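Local structure of D-glycerate 2-kinase (Thermotoga maritima, 2B8N) at residues 38-43 / 66-71. The protein catalyses the magnesium-dependent transfer of phosphate from ATP to D-glycerate, giving 2-phosphoglycerate in the breakdown of serine. Residues are numbered along the deposited sequence; the frame is centred on the assembly and turned at random.
Sequences RAVKET and KAAYEV
Lys41 and Glu70 each turn CG beside their own backbone N (chi1 -82° in Lys41, -69° in Glu70) and run extended from there, which brings their charged ends together. Lys41 NZ meets Glu70 OE1 at 2.9 Å, close to the line of its C-O bond. The other carboxylate oxygen belongs to a neighbour one turn back in the same helix: Lys66 NZ binds Glu70 OE2 at 2.8 Å, on the syn side but out of the carboxylate plane. Asp37, one turn before Lys41, forms a second salt bridge with Lys41 NZ. The stem of Lys41 is used too, as its CG packs on Val71 CG2 at 3.8 Å.

Beside these charged groups lies a small apolar seam. Val40 CB rests 4.0 Å from Ala67 CB, and its CG1 comes within 3.9 Å of Ala68 N. Val40 CA and Ala67 CA are 6.4 Å apart, a close approach consistent with the small alanine side chain. Val40 also touches Ile260 of strand 255-261, so the contact joins helices 36-41 and 61-72 beside the edge strand of the parallel sheet.

A methionine in place of Lys41 would probably leave Glu70 OE1 and Asp37 without their shared cation. Lys41 NZ and Lys66 NZ lie 5.7 Å apart, and the Glu70 carboxylate between them probably offsets their like charges while tying the two helices together at the contact's outer side.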
ATOM      1  N   ARG A  38       8.148 -13.895  -2.343  1.00 27.18           N
ATOM      2  CA  ARG A  38       9.507 -13.530  -2.577  1.00 25.68           C
ATOM      3  C   ARG A  38      10.005 -12.520  -1.509  1.00 26.66           C
ATOM      4  O   ARG A  38      11.170 -12.584  -1.089  1.00 25.86           O
ATOM      5  CB  ARG A  38       9.646 -13.003  -4.014  1.00 25.43           C
ATOM      6  CG  ARG A  38      10.981 -12.327  -4.313  1.00 23.19           C
ATOM      7  CD  ARG A  38      11.385 -12.396  -5.771  1.00 17.42           C
ATOM      8  NE  ARG A  38      12.336 -11.329  -6.068  1.00 18.88           N
ATOM      9  CZ  ARG A  38      12.573 -10.847  -7.282  1.00 24.51           C
ATOM     10  NH1 ARG A  38      11.944 -11.339  -8.341  1.00 30.39           N
ATOM     11  NH2 ARG A  38      13.443  -9.869  -7.447  1.00 20.97           N
ATOM     12  N   ALA A  39       9.147 -11.602  -1.060  1.00 26.63           N
ATOM     13  CA  ALA A  39       9.597 -10.559  -0.106  1.00 28.24           C
ATOM     14  C   ALA A  39      10.027 -11.151   1.225  1.00 27.75           C
ATOM     15  O   ALA A  39      11.031 -10.722   1.831  1.00 25.79           O
ATOM     16  CB  ALA A  39       8.498  -9.515   0.121  1.00 28.33           C
ATOM     17  N   VAL A  40       9.239 -12.125   1.664  1.00 28.28           N
ATOM     18  CA  VAL A  40       9.489 -12.844   2.904  1.00 29.79           C
ATOM     19  C   VAL A  40      10.753 -13.697   2.782  1.00 29.52           C
ATOM     20  O   VAL A  40      11.676 -13.583   3.587  1.00 30.83           O
ATOM     21  CB  VAL A  40       8.272 -13.735   3.269  1.00 29.95           C
ATOM     22  CG1 VAL A  40       8.602 -14.693   4.406  1.00 31.74           C
ATOM     23  CG2 VAL A  40       7.094 -12.856   3.658  1.00 31.59           C
ATOM     24  N   LYS A  41      10.788 -14.549   1.770  1.00 29.12           N
ATOM     25  CA  LYS A  41      11.902 -15.494   1.601  1.00 28.57           C
ATOM     26  C   LYS A  41      13.267 -14.803   1.429  1.00 27.85           C
ATOM     27  O   LYS A  41      14.293 -15.346   1.845  1.00 28.40           O
ATOM     28  CB  LYS A  41      11.626 -16.450   0.421  1.00 28.59           C
ATOM     29  CG  LYS A  41      10.718 -17.638   0.765  1.00 28.52           C
ATOM     30  CD  LYS A  41      10.103 -18.256  -0.485  1.00 28.39           C
ATOM     31  CE  LYS A  41       9.302 -19.548  -0.183  1.00 32.32           C
ATOM     32  NZ  LYS A  41       8.712 -20.171  -1.424  1.00 29.94           N
ATOM     33  N   GLU A  42      13.278 -13.609   0.837  1.00 27.12           N
ATOM     34  CA  GLU A  42      14.521 -12.835   0.691  1.00 27.75           C
ATOM     35  C   GLU A  42      14.959 -12.114   1.971  1.00 27.91           C
ATOM     36  O   GLU A  42      16.076 -11.621   2.019  1.00 28.14           O
ATOM     37  CB  GLU A  42      14.404 -11.837  -0.461  1.00 26.79           C
ATOM     38  CG  GLU A  42      14.340 -12.526  -1.804  1.00 29.20           C
ATOM     39  CD  GLU A  42      14.346 -11.574  -2.984  1.00 28.62           C
ATOM     40  OE1 GLU A  42      14.249 -10.338  -2.775  1.00 35.62           O
ATOM     41  OE2 GLU A  42      14.442 -12.077  -4.127  1.00 24.88           O
ATOM     42  N   THR A  43      14.092 -12.072   2.991  1.00 28.70           N
ATOM     43  CA  THR A  43      14.401 -11.438   4.280  1.00 29.45           C
ATOM     44  C   THR A  43      14.467 -12.398   5.489  1.00 28.92           C
ATOM     45  O   THR A  43      15.472 -12.426   6.223  1.00 28.69           O
ATOM     46  CB  THR A  43      13.342 -10.386   4.614  1.00 30.06           C
ATOM     47  OG1 THR A  43      13.255  -9.429   3.552  1.00 33.17           O
ATOM     48  CG2 THR A  43      13.691  -9.679   5.921  1.00 32.49           C
ATOM     49  N   LYS A  66       2.036 -18.344   4.528  1.00 27.63           N
ATOM     50  CA  LYS A  66       2.499 -19.521   3.809  1.00 28.19           C
ATOM     51  C   LYS A  66       4.006 -19.498   3.517  1.00 27.83           C
ATOM     52  O   LYS A  66       4.666 -20.531   3.637  1.00 28.50           O
ATOM     53  CB  LYS A  66       1.758 -19.679   2.490  1.00 28.40           C
ATOM     54  CG  LYS A  66       2.244 -20.868   1.667  1.00 26.51           C
ATOM     55  CD  LYS A  66       1.340 -21.131   0.484  1.00 32.14           C
ATOM     56  CE  LYS A  66       1.979 -22.131  -0.474  1.00 34.86           C
ATOM     57  NZ  LYS A  66       3.166 -21.536  -1.139  1.00 34.63           N
ATOM     58  N   ALA A  67       4.537 -18.346   3.103  1.00 26.87           N
ATOM     59  CA  ALA A  67       5.972 -18.236   2.805  1.00 27.49           C
ATOM     60  C   ALA A  67       6.865 -18.372   4.057  1.00 27.20           C
ATOM     61  O   ALA A  67       7.924 -18.971   3.999  1.00 29.64           O
ATOM     62  CB  ALA A  67       6.267 -16.935   2.057  1.00 27.69           C
ATOM     63  N   ALA A  68       6.416 -17.837   5.187  1.00 26.96           N
ATOM     64  CA  ALA A  68       7.107 -17.971   6.472  1.00 26.40           C
ATOM     65  C   ALA A  68       7.125 -19.413   6.974  1.00 26.67           C
ATOM     66  O   ALA A  68       8.114 -19.878   7.530  1.00 25.80           O
ATOM     67  CB  ALA A  68       6.438 -17.092   7.500  1.00 26.66           C
ATOM     68  N   TYR A  69       6.012 -20.108   6.792  1.00 26.78           N
ATOM     69  CA  TYR A  69       5.930 -21.505   7.166  1.00 28.03           C
ATOM     70  C   TYR A  69       6.992 -22.310   6.429  1.00 27.96           C
ATOM     71  O   TYR A  69       7.711 -23.132   7.024  1.00 24.36           O
ATOM     72  CB  TYR A  69       4.545 -22.044   6.833  1.00 28.36           C
ATOM     73  CG  TYR A  69       4.363 -23.475   7.204  1.00 28.24           C
ATOM     74  CD1 TYR A  69       4.562 -23.899   8.509  1.00 32.82           C
ATOM     75  CD2 TYR A  69       3.994 -24.412   6.254  1.00 30.77           C
ATOM     76  CE1 TYR A  69       4.393 -25.228   8.855  1.00 30.75           C
ATOM     77  CE2 TYR A  69       3.818 -25.723   6.586  1.00 29.49           C
ATOM     78  CZ  TYR A  69       4.021 -26.125   7.878  1.00 32.10           C
ATOM     79  OH  TYR A  69       3.836 -27.437   8.196  1.00 37.44           O
ATOM     80  N   GLU A  70       7.095 -22.046   5.128  1.00 28.46           N
ATOM     81  CA  GLU A  70       8.061 -22.739   4.271  1.00 28.79           C
ATOM     82  C   GLU A  70       9.503 -22.429   4.667  1.00 27.20           C
ATOM     83  O   GLU A  70      10.355 -23.303   4.580  1.00 26.23           O
ATOM     84  CB  GLU A  70       7.825 -22.409   2.793  1.00 29.21           C
ATOM     85  CG  GLU A  70       6.523 -22.995   2.247  1.00 31.29           C
ATOM     86  CD  GLU A  70       6.204 -22.571   0.827  1.00 30.56           C
ATOM     87  OE1 GLU A  70       7.037 -21.878   0.199  1.00 38.75           O
ATOM     88  OE2 GLU A  70       5.106 -22.934   0.349  1.00 32.67           O
ATOM     89  N   VAL A  71       9.780 -21.195   5.087  1.00 26.45           N
ATOM     90  CA  VAL A  71      11.092 -20.879   5.646  1.00 26.70           C
ATOM     91  C   VAL A  71      11.343 -21.587   7.012  1.00 26.94           C
ATOM     92  O   VAL A  71      12.400 -22.166   7.207  1.00 26.21           O
ATOM     93  CB  VAL A  71      11.323 -19.343   5.804  1.00 26.60           C
ATOM     94  CG1 VAL A  71      12.626 -19.076   6.580  1.00 24.51           C
ATOM     95  CG2 VAL A  71      11.340 -18.635   4.431  1.00 25.72           C
TER